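Sulfide-quinone reductase (Aquifex aeolicus, PDB 3HYW) oxidises hydrogen sulfide and passes the electrons through its FAD to a membrane quinone, building up polysulfur that is probably released once it passes a critical length. Local coordinates at residues F194-I199 against G309-G314; F357-P362 against R369-M374. All coordinates share one frame; numbering follows the deposited sequence.

In the fold
From the N terminus, the chain reaches the loop 194-199, between strand 182-185 and helix 202-212, and returns 110 residues later with 309-314, which leads into helix 314-332; contact 1 closes there, within the pyridine nucleotide-disulphide oxidoreductase fold and beside the flavin. Contact 2 opens only afterwards and closes a short hairpin, strand 355-361 against 369-375, so the two follow in series and neither nest nor cross. They nevertheless meet in space, their centres about 12 Å apart: Ile199 packs on Phe358, Val370 and Thr372, and Phe194 meets Phe358 edge-to-face. Loop 194-199 thus lies between the flavin-side segment and the hairpin.

Contact 1 of 2, residues F194-I199 against G309-G314; sequences FGVGGI and GVPKTG. With FAD (flavin-adenine dinucleotide), chain G.
Gly309 opens the contact with its carbonyl: Gly195 CA lies 3.5 Å from Gly309 O, a CA-H...O contact; no hydrogen bond joins the two segments. A side chain at Gly195, which has positive phi, would run into that oxygen. At Val310, CG2 stands anti to the backbone N, which brings this methyl beside the carbonyl of Gly195, with Val310 CG2 4.1 Å from Gly195 O. Pro311 then wedges its ring into the bend of the loop. Its CD lies 3.4 Å from Phe194 O, and its CG meets Val196 CG1 at 3.7 Å, the two side chains crossing at about a right angle. Replacing this ring by an alanine is likely to leave Val196 CG1 without its partner and the turn into the flavin site freer to flex. Beyond Lys312, whose NZ is hydrogen-bonded to the carbonyl oxygens of Val294 and Thr296, Thr313 takes the N-cap position and Gly314 N donates to FAD O2 at 2.7 Å (151° at the hydrogen); a side chain on Gly314 would collide with that oxygen. Gly314 starts helix 314-332, whose Ile317 and Met320 pack on Lys312, while Ile199 at the far end of the loop rests on strand 369-375.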
loop_
_atom_site.group_PDB
_atom_site.type_symbol
_atom_site.label_atom_id
_atom_site.label_comp_id
_atom_site.label_asym_id
_atom_site.label_seq_id
_atom_site.Cartn_x
_atom_site.Cartn_y
_atom_site.Cartn_z
ATOM N N PHE A 194 -9.898 -13.795 -0.357
ATOM C CA PHE A 194 -11.182 -14.397 -0.767
ATOM C C PHE A 194 -11.130 -15.887 -1.141
ATOM O O PHE A 194 -12.099 -16.421 -1.675
ATOM C CB PHE A 194 -11.831 -13.623 -1.926
ATOM C CG PHE A 194 -12.073 -12.157 -1.651
ATOM C CD1 PHE A 194 -12.644 -11.730 -0.450
ATOM C CD2 PHE A 194 -11.766 -11.205 -2.625
ATOM C CE1 PHE A 194 -12.876 -10.365 -0.209
ATOM C CE2 PHE A 194 -12.001 -9.839 -2.404
ATOM C CZ PHE A 194 -12.559 -9.419 -1.189
ATOM N N GLY A 195 -10.016 -16.555 -0.867
ATOM C CA GLY A 195 -9.828 -17.932 -1.334
ATOM C C GLY A 195 -9.524 -18.010 -2.831
ATOM O O GLY A 195 -9.633 -19.076 -3.438
ATOM N N VAL A 196 -9.150 -16.882 -3.430
ATOM C CA VAL A 196 -8.834 -16.837 -4.866
ATOM C C VAL A 196 -7.491 -16.174 -5.191
ATOM O O VAL A 196 -7.185 -15.921 -6.367
ATOM C CB VAL A 196 -9.974 -16.147 -5.694
ATOM C CG1 VAL A 196 -11.300 -16.858 -5.503
ATOM C CG2 VAL A 196 -10.101 -14.679 -5.326
ATOM N N GLY A 197 -6.696 -15.889 -4.155
ATOM C CA GLY A 197 -5.419 -15.187 -4.315
ATOM C C GLY A 197 -5.596 -13.727 -4.696
ATOM O O GLY A 197 -4.754 -13.142 -5.378
ATOM N N GLY A 198 -6.698 -13.133 -4.250
ATOM C CA GLY A 198 -6.987 -11.735 -4.545
ATOM C C GLY A 198 -7.610 -11.534 -5.915
ATOM O O GLY A 198 -7.502 -12.395 -6.801
ATOM N N ILE A 199 -8.276 -10.393 -6.077
ATOM C CA ILE A 199 -8.836 -9.981 -7.357
ATOM C C ILE A 199 -8.327 -8.579 -7.609
ATOM O O ILE A 199 -8.756 -7.628 -6.956
ATOM C CB ILE A 199 -10.391 -10.027 -7.361
ATOM C CG1 ILE A 199 -10.884 -11.471 -7.167
ATOM C CG2 ILE A 199 -10.936 -9.473 -8.673
ATOM C CD1 ILE A 199 -12.310 -11.584 -6.634
ATOM N N GLY A 309 -10.324 -22.482 1.142
ATOM C CA GLY A 309 -10.843 -23.126 -0.058
ATOM C C GLY A 309 -11.403 -22.127 -1.049
ATOM O O GLY A 309 -11.461 -20.924 -0.771
ATOM N N VAL A 310 -11.833 -22.640 -2.201
ATOM C CA VAL A 310 -12.300 -21.807 -3.298
ATOM C C VAL A 310 -13.806 -21.549 -3.182
ATOM O O VAL A 310 -14.576 -22.475 -2.924
ATOM C CB VAL A 310 -11.890 -22.412 -4.689
ATOM C CG1 VAL A 310 -12.673 -23.681 -5.003
ATOM C CG2 VAL A 310 -12.039 -21.386 -5.818
ATOM N N PRO A 311 -14.225 -20.276 -3.309
ATOM C CA PRO A 311 -15.653 -19.972 -3.385
ATOM C C PRO A 311 -16.284 -20.467 -4.673
ATOM O O PRO A 311 -15.636 -20.469 -5.725
ATOM C CB PRO A 311 -15.688 -18.437 -3.363
ATOM C CG PRO A 311 -14.362 -18.033 -3.901
ATOM C CD PRO A 311 -13.410 -19.050 -3.348
ATOM N N LYS A 312 -17.546 -20.872 -4.572
ATOM C CA LYS A 312 -18.379 -21.138 -5.733
ATOM C C LYS A 312 -19.464 -20.075 -5.701
ATOM O O LYS A 312 -20.438 -20.185 -4.955
ATOM C CB LYS A 312 -18.992 -22.544 -5.682
ATOM C CG LYS A 312 -17.992 -23.682 -5.874
ATOM C CD LYS A 312 -17.506 -24.192 -4.542
ATOM C CE LYS A 312 -16.790 -25.522 -4.683
ATOM N NZ LYS A 312 -16.924 -26.326 -3.440
ATOM N N THR A 313 -19.258 -19.027 -6.487
ATOM C CA THR A 313 -20.148 -17.871 -6.496
ATOM C C THR A 313 -21.348 -18.122 -7.405
ATOM O O THR A 313 -21.366 -19.091 -8.167
ATOM C CB THR A 313 -19.423 -16.594 -6.974
ATOM O OG1 THR A 313 -19.317 -16.595 -8.403
ATOM C CG2 THR A 313 -18.047 -16.487 -6.366
ATOM N N GLY A 314 -22.339 -17.234 -7.315
ATOM C CA GLY A 314 -23.566 -17.331 -8.106
ATOM C C GLY A 314 -23.332 -17.472 -9.596
ATOM O O GLY A 314 -23.899 -18.354 -10.233
HETATM P PA FAD G . -27.917 -23.494 -2.105
HETATM O O1A FAD G . -28.394 -22.337 -2.946
HETATM O O2A FAD G . -27.622 -23.275 -0.653
HETATM O O5B FAD G . -29.020 -24.639 -2.268
HETATM C C5B FAD G . -28.881 -25.956 -1.763
HETATM C C4B FAD G . -30.279 -26.551 -1.701
HETATM O O4B FAD G . -30.206 -27.954 -1.444
HETATM C C3B FAD G . -31.081 -25.956 -0.556
HETATM O O3B FAD G . -32.423 -25.734 -1.003
HETATM C C2B FAD G . -31.042 -27.034 0.510
HETATM O O2B FAD G . -32.178 -26.976 1.370
HETATM C C1B FAD G . -31.036 -28.295 -0.335
HETATM N N9A FAD G . -30.494 -29.507 0.337
HETATM C C8A FAD G . -29.427 -29.582 1.162
HETATM N N7A FAD G . -29.257 -30.876 1.535
HETATM C C5A FAD G . -30.230 -31.605 0.941
HETATM C C6A FAD G . -30.569 -32.956 0.948
HETATM N N6A FAD G . -29.843 -33.841 1.671
HETATM N N1A FAD G . -31.634 -33.384 0.220
HETATM C C2A FAD G . -32.367 -32.521 -0.505
HETATM N N3A FAD G . -32.064 -31.214 -0.527
HETATM C C4A FAD G . -31.001 -30.735 0.182
HETATM N N1 FAD G . -22.570 -15.698 -4.308
HETATM C C2 FAD G . -22.546 -14.608 -5.121
HETATM O O2 FAD G . -22.254 -14.738 -6.327
HETATM N N3 FAD G . -22.845 -13.371 -4.655
HETATM C C4 FAD G . -23.176 -13.201 -3.359
HETATM O O4 FAD G . -23.469 -11.961 -2.867
HETATM C C4X FAD G . -23.204 -14.299 -2.508
HETATM N N5 FAD G . -23.529 -14.120 -1.208
HETATM C C5X FAD G . -23.571 -15.174 -0.364
HETATM C C6 FAD G . -23.924 -14.965 0.974
HETATM C C7 FAD G . -23.967 -16.031 1.868
HETATM C C7M FAD G . -24.348 -15.757 3.311
HETATM C C8 FAD G . -23.651 -17.313 1.412
HETATM C C8M FAD G . -23.672 -18.520 2.332
HETATM C C9 FAD G . -23.295 -17.513 0.076
HETATM C C9A FAD G . -23.260 -16.447 -0.838
HETATM N N10 FAD G . -22.934 -16.635 -2.151
HETATM C C10 FAD G . -22.895 -15.569 -2.993
HETATM C "C1'" FAD G . -22.535 -17.978 -2.633
HETATM C "C2'" FAD G . -23.486 -18.819 -3.459
HETATM O "O2'" FAD G . -24.021 -18.047 -4.543
HETATM C "C3'" FAD G . -24.564 -19.403 -2.545
HETATM O "O3'" FAD G . -23.931 -20.190 -1.507
HETATM C "C4'" FAD G . -25.545 -20.267 -3.325
HETATM O "O4'" FAD G . -26.724 -20.430 -2.526
HETATM C "C5'" FAD G . -24.940 -21.627 -3.659
HETATM O "O5'" FAD G . -25.843 -22.374 -4.468
HETATM P P FAD G . -26.063 -23.959 -4.274
HETATM O O1P FAD G . -27.129 -24.388 -5.247
HETATM O O2P FAD G . -24.730 -24.678 -4.274
HETATM O O3P FAD G . -26.597 -24.119 -2.762
#

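Contact 2 of 2, residues F357-P362 against R369-M374. With LMT (dodecyl-beta-D-maltoside), chain I.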
loop_
_atom_site.group_PDB
_atom_site.type_symbol
_atom_site.label_atom_id
_atom_site.label_comp_id
_atom_site.label_asym_id
_atom_site.label_seq_id
_atom_site.Cartn_x
_atom_site.Cartn_y
_atom_site.Cartn_z
ATOM N N PHE A 357 -17.214 -3.868 -6.075
ATOM C CA PHE A 357 -17.464 -4.642 -7.278
ATOM C C PHE A 357 -16.190 -5.375 -7.647
ATOM O O PHE A 357 -15.149 -4.754 -7.852
ATOM C CB PHE A 357 -17.919 -3.742 -8.430
ATOM C CG PHE A 357 -18.187 -4.484 -9.715
ATOM C CD1 PHE A 357 -19.450 -5.008 -9.979
ATOM C CD2 PHE A 357 -17.178 -4.653 -10.663
ATOM C CE1 PHE A 357 -19.699 -5.690 -11.169
ATOM C CE2 PHE A 357 -17.417 -5.339 -11.847
ATOM C CZ PHE A 357 -18.679 -5.864 -12.100
ATOM N N PHE A 358 -16.288 -6.699 -7.706
ATOM C CA PHE A 358 -15.183 -7.557 -8.107
ATOM C C PHE A 358 -15.611 -8.395 -9.303
ATOM O O PHE A 358 -16.730 -8.928 -9.342
ATOM C CB PHE A 358 -14.722 -8.445 -6.937
ATOM C CG PHE A 358 -14.330 -7.664 -5.711
ATOM C CD1 PHE A 358 -13.047 -7.136 -5.587
ATOM C CD2 PHE A 358 -15.256 -7.425 -4.692
ATOM C CE1 PHE A 358 -12.685 -6.395 -4.459
ATOM C CE2 PHE A 358 -14.910 -6.685 -3.567
ATOM C CZ PHE A 358 -13.619 -6.167 -3.448
ATOM N N PHE A 359 -14.740 -8.463 -10.301
ATOM C CA PHE A 359 -14.950 -9.321 -11.459
ATOM C C PHE A 359 -13.639 -10.027 -11.742
ATOM O O PHE A 359 -12.602 -9.379 -11.833
ATOM C CB PHE A 359 -15.395 -8.505 -12.685
ATOM C CG PHE A 359 -15.489 -9.313 -13.963
ATOM C CD1 PHE A 359 -14.714 -8.978 -15.071
ATOM C CD2 PHE A 359 -16.347 -10.409 -14.056
ATOM C CE1 PHE A 359 -14.795 -9.713 -16.256
ATOM C CE2 PHE A 359 -16.430 -11.153 -15.236
ATOM C CZ PHE A 359 -15.655 -10.804 -16.334
ATOM N N ALA A 360 -13.697 -11.352 -11.855
ATOM C CA ALA A 360 -12.529 -12.161 -12.174
ATOM C C ALA A 360 -12.886 -13.168 -13.263
ATOM O O ALA A 360 -13.828 -13.946 -13.109
ATOM C CB ALA A 360 -12.013 -12.867 -10.922
ATOM N N ASP A 361 -12.133 -13.140 -14.361
ATOM C CA ASP A 361 -12.406 -13.995 -15.516
ATOM C C ASP A 361 -11.158 -14.713 -16.051
ATOM O O ASP A 361 -10.315 -14.085 -16.693
ATOM C CB ASP A 361 -13.066 -13.187 -16.644
ATOM C CG ASP A 361 -13.307 -14.019 -17.903
ATOM O OD1 ASP A 361 -13.685 -15.197 -17.775
ATOM O OD2 ASP A 361 -13.107 -13.495 -19.018
ATOM N N PRO A 362 -11.046 -16.035 -15.798
ATOM C CA PRO A 362 -11.889 -16.802 -14.881
ATOM C C PRO A 362 -11.474 -16.549 -13.435
ATOM O O PRO A 362 -10.501 -15.841 -13.193
ATOM C CB PRO A 362 -11.605 -18.265 -15.270
ATOM C CG PRO A 362 -10.799 -18.203 -16.545
ATOM C CD PRO A 362 -10.078 -16.902 -16.489
ATOM N N ARG A 369 -8.826 -11.285 -17.354
ATOM C CA ARG A 369 -8.992 -9.950 -16.777
ATOM C C ARG A 369 -9.671 -9.938 -15.418
ATOM O O ARG A 369 -10.321 -10.911 -15.011
ATOM C CB ARG A 369 -9.733 -9.005 -17.741
ATOM C CG ARG A 369 -11.204 -9.330 -17.970
ATOM C CD ARG A 369 -11.864 -8.303 -18.902
ATOM N NE ARG A 369 -11.099 -8.118 -20.138
ATOM C CZ ARG A 369 -11.134 -8.938 -21.190
ATOM N NH1 ARG A 369 -11.908 -10.023 -21.186
ATOM N NH2 ARG A 369 -10.388 -8.671 -22.252
ATOM N N VAL A 370 -9.489 -8.826 -14.716
ATOM C CA VAL A 370 -10.210 -8.546 -13.482
ATOM C C VAL A 370 -10.713 -7.105 -13.509
ATOM O O VAL A 370 -10.168 -6.263 -14.225
ATOM C CB VAL A 370 -9.341 -8.760 -12.202
ATOM C CG1 VAL A 370 -8.910 -10.213 -12.054
ATOM C CG2 VAL A 370 -8.136 -7.818 -12.176
ATOM N N ILE A 371 -11.763 -6.836 -12.738
ATOM C CA ILE A 371 -12.197 -5.465 -12.454
ATOM C C ILE A 371 -12.437 -5.339 -10.958
ATOM O O ILE A 371 -13.117 -6.174 -10.371
ATOM C CB ILE A 371 -13.489 -5.068 -13.232
ATOM C CG1 ILE A 371 -13.258 -5.175 -14.746
ATOM C CG2 ILE A 371 -13.924 -3.642 -12.856
ATOM C CD1 ILE A 371 -14.511 -5.011 -15.596
ATOM N N THR A 372 -11.853 -4.311 -10.349
ATOM C CA THR A 372 -12.049 -4.034 -8.929
ATOM C C THR A 372 -12.442 -2.580 -8.752
ATOM O O THR A 372 -11.652 -1.667 -9.023
ATOM C CB THR A 372 -10.797 -4.318 -8.092
ATOM O OG1 THR A 372 -9.691 -3.563 -8.612
ATOM C CG2 THR A 372 -10.471 -5.765 -8.144
ATOM N N LYS A 373 -13.680 -2.375 -8.319
ATOM C CA LYS A 373 -14.249 -1.041 -8.220
ATOM C C LYS A 373 -15.088 -0.939 -6.964
ATOM O O LYS A 373 -15.472 -1.950 -6.373
ATOM C CB LYS A 373 -15.094 -0.717 -9.458
ATOM C CG LYS A 373 -14.256 -0.395 -10.686
ATOM C CD LYS A 373 -15.100 -0.040 -11.896
ATOM C CE LYS A 373 -14.210 0.420 -13.049
ATOM N NZ LYS A 373 -14.989 0.716 -14.285
ATOM N N MET A 374 -15.361 0.290 -6.559
ATOM C CA MET A 374 -16.147 0.544 -5.370
ATOM C C MET A 374 -16.905 1.847 -5.557
ATOM O O MET A 374 -16.372 2.803 -6.117
ATOM C CB MET A 374 -15.235 0.619 -4.149
ATOM C CG MET A 374 -15.970 0.724 -2.841
ATOM S SD MET A 374 -14.898 1.398 -1.585
ATOM C CE MET A 374 -16.100 2.394 -0.696
HETATM C C1B LMT I . -19.037 5.383 -10.968
HETATM C C2B LMT I . -20.261 6.308 -10.853
HETATM C C3B LMT I . -19.955 7.724 -11.338
HETATM C C4B LMT I . -18.709 8.261 -10.641
HETATM C C5B LMT I . -17.537 7.307 -10.896
HETATM C C6B LMT I . -16.238 7.785 -10.250
HETATM O O1B LMT I . -18.818 4.971 -12.325
HETATM O O2B LMT I . -21.370 5.773 -11.585
HETATM O O3B LMT I . -21.070 8.585 -11.077
HETATM O "O4'" LMT I . -18.425 9.584 -11.115
HETATM O O5B LMT I . -17.860 5.994 -10.406
HETATM O O6B LMT I . -16.323 7.679 -8.823
HETATM C "C1'" LMT I . -18.693 1.100 -14.054
HETATM C "C2'" LMT I . -20.015 1.567 -13.444
HETATM C "C3'" LMT I . -20.040 3.082 -13.259
HETATM C "C4'" LMT I . -18.816 3.546 -12.468
HETATM C "C5'" LMT I . -17.556 3.059 -13.187
HETATM C "C6'" LMT I . -16.283 3.474 -12.459
HETATM O "O1'" LMT I . -18.660 -0.327 -14.004
HETATM O "O2'" LMT I . -21.112 1.166 -14.270
HETATM O "O3'" LMT I . -21.242 3.451 -12.577
HETATM O "O5'" LMT I . -17.590 1.630 -13.305
HETATM O "O6'" LMT I . -15.401 4.133 -13.377
HETATM C C1 LMT I . -17.906 -0.931 -15.057
HETATM C C2 LMT I . -18.790 -1.853 -15.894
HETATM C C3 LMT I . -19.414 -2.972 -15.064
HETATM C C4 LMT I . -20.157 -3.960 -15.958
HETATM C C5 LMT I . -21.394 -4.520 -15.266
HETATM C C6 LMT I . -22.007 -5.647 -16.090
HETATM C C7 LMT I . -23.429 -5.958 -15.638
HETATM C C8 LMT I . -24.456 -5.525 -16.680
HETATM C C9 LMT I . -25.021 -4.145 -16.358
HETATM C C10 LMT I . -25.840 -3.600 -17.521
HETATM C C11 LMT I . -27.315 -3.499 -17.153
HETATM C C12 LMT I . -27.956 -2.307 -17.826
HETATM O O HOH W 1 -13.742 -11.024 -19.419
#
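Ile371 fits between the rings of Phe357 and Phe359. Its CG2 reaches the edge of the Phe357 ring, 4.0 Å from CE2, while Ile371 CD1 lies 4.0 Å from Phe359 CD1. Phe357 and Phe359 both carry CG anti to the backbone N (chi1 180° and 174°), which swings their rings beside the isoleucine; Phe357 also packs on the quinone-binding Ile346. Further along this face, Arg369 CG touches Phe359 CE1 at 4.0 Å, and the guanidinium lies nearly coplanar with the ring, the planes 5° apart. One water fills the notch between the polar ends, giving a hydrogen to Asp361 OD2 at 2.6 Å and accepting one from Arg369 NH1; the carboxylate also forms a salt bridge with Arg342. At the other end of this face, Lys373 NZ donates to O5' of a bound maltoside detergent at 2.9 Å. The backbone is a regular antiparallel beta hairpin: three hydrogen-bonded pairs, Phe357-Lys373, Phe359-Ile371 and Asp361-Arg369, alternate with two non-hydrogen-bonded ones. Less surface is buried on the opposite face. There Thr372 CG2 nudges Phe358 CD1 at 3.9 Å, Val370 CG1 fits over the small Ala360, 4.2 Å from its CB, and the Phe358 side chain comes about 4 Å from the bound octathiocane.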